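Putative 6-pyruvoyl tetrahydrobiopterin synthase (Caenorhabditis elegans, PDB 2G64) probably converts 7,8-dihydroneopterin triphosphate into 6-pyruvoyl tetrahydropterin, a zinc-dependent step of tetrahydrobiopterin biosynthesis. Local coordinates at residues I6-R11 and K53-V58. The protein carries 1 engineered substitution. Numbering follows the deposited sequence. Where two conformers were deposited one is given.
Sequences IVTMER and KLRGEV
The guanidinium of Arg55 carries the Ile6 methyl CG2 over the centre of one face, 3.3 Å from Arg55 CZ. With chi1 at -57°, Ile6 CG1 lies beside the backbone N and CG2 is turned anti to it, while CD1 runs across to lie 3.4 Å from Glu57 CG. Replacing this isoleucine by alanine removes both methyls and would probably leave the guanidinium face without this cover and Glu57 CG without its apolar neighbour. On the same side of the sheet, the extended Lys53 chain passes beside Thr8, its CE 3.7 Å from Thr8 OG1, and a water donates to Glu10 OE1 and accepts a weak hydrogen bond from Lys53 NZ. Beneath, the strands pair antiparallel: Val7 and Gly56 exchange two backbone hydrogen bonds, as do Met9 and Leu54, where Leu54 N reaches Met9 O at 2.7 Å. On the other side, Val7 CG2 meets Val58 CG2 at 3.5 Å, while Met9 and Leu54 face helix 68-80 through Leu68 and Leu71. Strand 53-57 continues the sheet to strand 122-128, whereas 6-11 pairs antiparallel with a strand of the second subunit, whose Thr136 hydrogen-bonds Thr8 OG1, consistent with the tunnelling-fold barrel of joined subunit sheets.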
ATOM      1  N   ILE A   6      17.865 -17.082 -15.549  1.00 14.73           N
ATOM      2  CA  ILE A   6      16.758 -16.301 -16.084  1.00 15.03           C
ATOM      3  C   ILE A   6      16.038 -15.607 -14.909  1.00 15.83           C
ATOM      4  O   ILE A   6      15.636 -16.246 -13.938  1.00 13.21           O
ATOM      5  CB  ILE A   6      15.749 -17.195 -16.832  1.00 17.54           C
ATOM      6  CG1 ILE A   6      16.439 -17.978 -17.957  1.00 26.32           C
ATOM      7  CG2 ILE A   6      14.588 -16.365 -17.397  1.00 20.74           C
ATOM      8  CD1 ILE A   6      17.240 -17.121 -18.900  1.00 24.34           C
ATOM      9  N   VAL A   7      15.916 -14.295 -15.000  1.00 14.78           N
ATOM     10  CA  VAL A   7      15.313 -13.512 -13.913  1.00 13.29           C
ATOM     11  C   VAL A   7      14.298 -12.563 -14.574  1.00 16.20           C
ATOM     12  O   VAL A   7      14.417 -12.232 -15.763  1.00 15.76           O
ATOM     13  CB  VAL A   7      16.419 -12.711 -13.158  1.00 11.95           C
ATOM     14  CG1 VAL A   7      15.854 -11.577 -12.277  1.00 22.15           C
ATOM     15  CG2 VAL A   7      17.344 -13.653 -12.377  1.00 14.19           C
ATOM     16  N   THR A   8      13.301 -12.125 -13.813  1.00 14.49           N
ATOM     17  CA  THR A   8      12.394 -11.098 -14.322  1.00 12.80           C
ATOM     18  C   THR A   8      12.721  -9.744 -13.687  1.00 11.23           C
ATOM     19  O   THR A   8      13.228  -9.672 -12.563  1.00 12.00           O
ATOM     20  CB  THR A   8      10.889 -11.411 -14.048  1.00 13.98           C
ATOM     21  OG1 THR A   8      10.633 -11.400 -12.647  1.00 12.92           O
ATOM     22  CG2 THR A   8      10.471 -12.779 -14.633  1.00 16.19           C
ATOM     23  N   MET A   9      12.439  -8.692 -14.438  1.00 13.03           N
ATOM     24  CA  MET A   9      12.649  -7.320 -13.987  1.00 14.25           C
ATOM     25  C   MET A   9      11.384  -6.546 -14.365  1.00 13.55           C
ATOM     26  O   MET A   9      10.948  -6.546 -15.543  1.00 15.43           O
ATOM     27  CB  MET A   9      13.854  -6.734 -14.725  1.00 15.09           C
ATOM     28  CG  MET A   9      13.975  -5.223 -14.676  1.00 22.67           C
ATOM     29  SD  MET A   9      15.298  -4.713 -15.795  1.00 27.42           S
ATOM     30  CE  MET A   9      15.112  -2.935 -15.674  1.00 24.33           C
ATOM     31  N   GLU A  10      10.792  -5.894 -13.367  1.00 14.26           N
ATOM     32  CA  GLU A  10       9.515  -5.225 -13.572  1.00 11.54           C
ATOM     33  C   GLU A  10       9.625  -3.805 -13.069  1.00 15.21           C
ATOM     34  O   GLU A  10      10.175  -3.562 -12.005  1.00 15.51           O
ATOM     35  CB  GLU A  10       8.398  -5.972 -12.842  1.00 15.28           C
ATOM     36  CG  GLU A  10       7.011  -5.352 -13.024  1.00 14.85           C
ATOM     37  CD  GLU A  10       5.927  -6.224 -12.413  1.00 20.16           C
ATOM     38  OE1 GLU A  10       6.036  -6.606 -11.220  1.00 17.17           O
ATOM     39  OE2 GLU A  10       4.969  -6.553 -13.127  1.00 17.59           O
ATOM     40  N   ARG A  11       9.085  -2.871 -13.846  1.00 13.74           N
ATOM     41  CA  ARG A  11       9.181  -1.459 -13.530  1.00 13.24           C
ATOM     42  C   ARG A  11       7.756  -0.882 -13.526  1.00 12.78           C
ATOM     43  O   ARG A  11       6.959  -1.167 -14.426  1.00 17.81           O
ATOM     44  CB  ARG A  11      10.050  -0.768 -14.580  1.00 17.31           C
ATOM     45  CG  ARG A  11       9.982   0.754 -14.554  1.00 21.52           C
ATOM     46  CD  ARG A  11      10.570   1.282 -13.275  1.00 26.30           C
ATOM     47  NE  ARG A  11      10.591   2.744 -13.270  1.00 33.68           N
ATOM     48  CZ  ARG A  11      11.311   3.472 -12.427  1.00 43.99           C
ATOM     49  NH1 ARG A  11      12.073   2.870 -11.526  1.00 29.90           N
ATOM     50  NH2 ARG A  11      11.272   4.798 -12.488  1.00 32.87           N
ATOM     51  N   LYS A  53       7.001  -5.792 -17.320  1.00 12.94           N
ATOM     52  CA  LYS A  53       7.797  -6.912 -16.829  1.00 16.47           C
ATOM     53  C   LYS A  53       8.603  -7.541 -17.973  1.00 14.94           C
ATOM     54  O   LYS A  53       8.065  -7.871 -19.026  1.00 12.60           O
ATOM     55  CB  LYS A  53       6.882  -7.962 -16.171  1.00 16.57           C
ATOM     56  CG  LYS A  53       7.609  -9.108 -15.436  1.00 16.80           C
ATOM     57  CD  LYS A  53       6.564  -9.958 -14.716  1.00 18.25           C
ATOM     58  CE  LYS A  53       7.196 -11.069 -13.908  1.00 15.28           C
ATOM     59  NZ  LYS A  53       6.262 -11.643 -12.892  1.00 22.10           N
ATOM     60  N   LEU A  54       9.898  -7.688 -17.732  1.00 16.41           N
ATOM     61  CA  LEU A  54      10.833  -8.227 -18.715  1.00 16.74           C
ATOM     62  C   LEU A  54      11.333  -9.551 -18.157  1.00 15.60           C
ATOM     63  O   LEU A  54      11.343  -9.746 -16.936  1.00 15.15           O
ATOM     64  CB  LEU A  54      12.013  -7.262 -18.874  1.00 14.04           C
ATOM     65  CG  LEU A  54      11.669  -5.781 -19.128  1.00 16.19           C
ATOM     66  CD1 LEU A  54      12.982  -5.021 -19.417  1.00 20.52           C
ATOM     67  CD2 LEU A  54      10.700  -5.627 -20.302  1.00 17.37           C
ATOM     68  N   ARG A  55      11.731 -10.470 -19.030  1.00 14.27           N
ATOM     69  CA  ARG A  55      12.322 -11.724 -18.555  1.00 15.30           C
ATOM     70  C   ARG A  55      13.483 -12.097 -19.481  1.00 15.49           C
ATOM     71  O   ARG A  55      13.361 -12.014 -20.713  1.00 17.98           O
ATOM     72  CB  ARG A  55      11.261 -12.831 -18.570  1.00 13.14           C
ATOM     73  CG  ARG A  55      11.753 -14.182 -18.082  1.00 14.53           C
ATOM     74  CD  ARG A  55      10.595 -15.168 -18.056  1.00 26.55           C
ATOM     75  NE  ARG A  55      10.968 -16.408 -17.390  1.00 40.11           N
ATOM     76  CZ  ARG A  55      11.491 -17.460 -18.012  1.00 59.94           C
ATOM     77  NH1 ARG A  55      11.709 -17.419 -19.318  1.00 40.54           N
ATOM     78  NH2 ARG A  55      11.803 -18.552 -17.325  1.00 46.37           N
ATOM     79  N   GLY A  56      14.606 -12.496 -18.909  1.00 13.85           N
ATOM     80  CA  GLY A  56      15.764 -12.801 -19.755  1.00 14.20           C
ATOM     81  C   GLY A  56      16.953 -13.210 -18.928  1.00 14.88           C
ATOM     82  O   GLY A  56      16.911 -13.168 -17.691  1.00 15.23           O
ATOM     83  N   GLU A  57      18.014 -13.625 -19.615  1.00 12.65           N
ATOM     84  CA  GLU A  57      19.262 -13.943 -18.929  1.00 12.77           C
ATOM     85  C   GLU A  57      19.881 -12.727 -18.254  1.00 14.95           C
ATOM     86  O   GLU A  57      19.964 -11.638 -18.850  1.00 15.54           O
ATOM     87  CB  GLU A  57      20.293 -14.481 -19.921  1.00 17.73           C
ATOM     88  CG  GLU A  57      19.988 -15.866 -20.440  1.00 16.46           C
ATOM     89  CD  GLU A  57      21.000 -16.265 -21.487  1.00 23.53           C
ATOM     90  OE1 GLU A  57      22.197 -16.385 -21.155  1.00 23.37           O
ATOM     91  OE2 GLU A  57      20.596 -16.442 -22.646  1.00 29.17           O
ATOM     92  N   VAL A  58      20.398 -12.941 -17.046  1.00 11.79           N
ATOM     93  CA  VAL A  58      21.218 -11.932 -16.371  0.50 13.06           C
ATOM     94  C   VAL A  58      22.546 -11.755 -17.124  1.00 18.52           C
ATOM     95  O   VAL A  58      23.224 -12.725 -17.436  1.00 17.39           O
ATOM     96  CB  VAL A  58      21.501 -12.343 -14.906  0.50  9.17           C
ATOM     97  CG1 VAL A  58      22.363 -11.298 -14.195  0.50 10.36           C
ATOM     98  CG2 VAL A  58      20.193 -12.608 -14.141  0.50 10.92           C
TER
HETATM   99  O   HOH W   1       7.302  -8.973 -10.952  1.00 17.51           O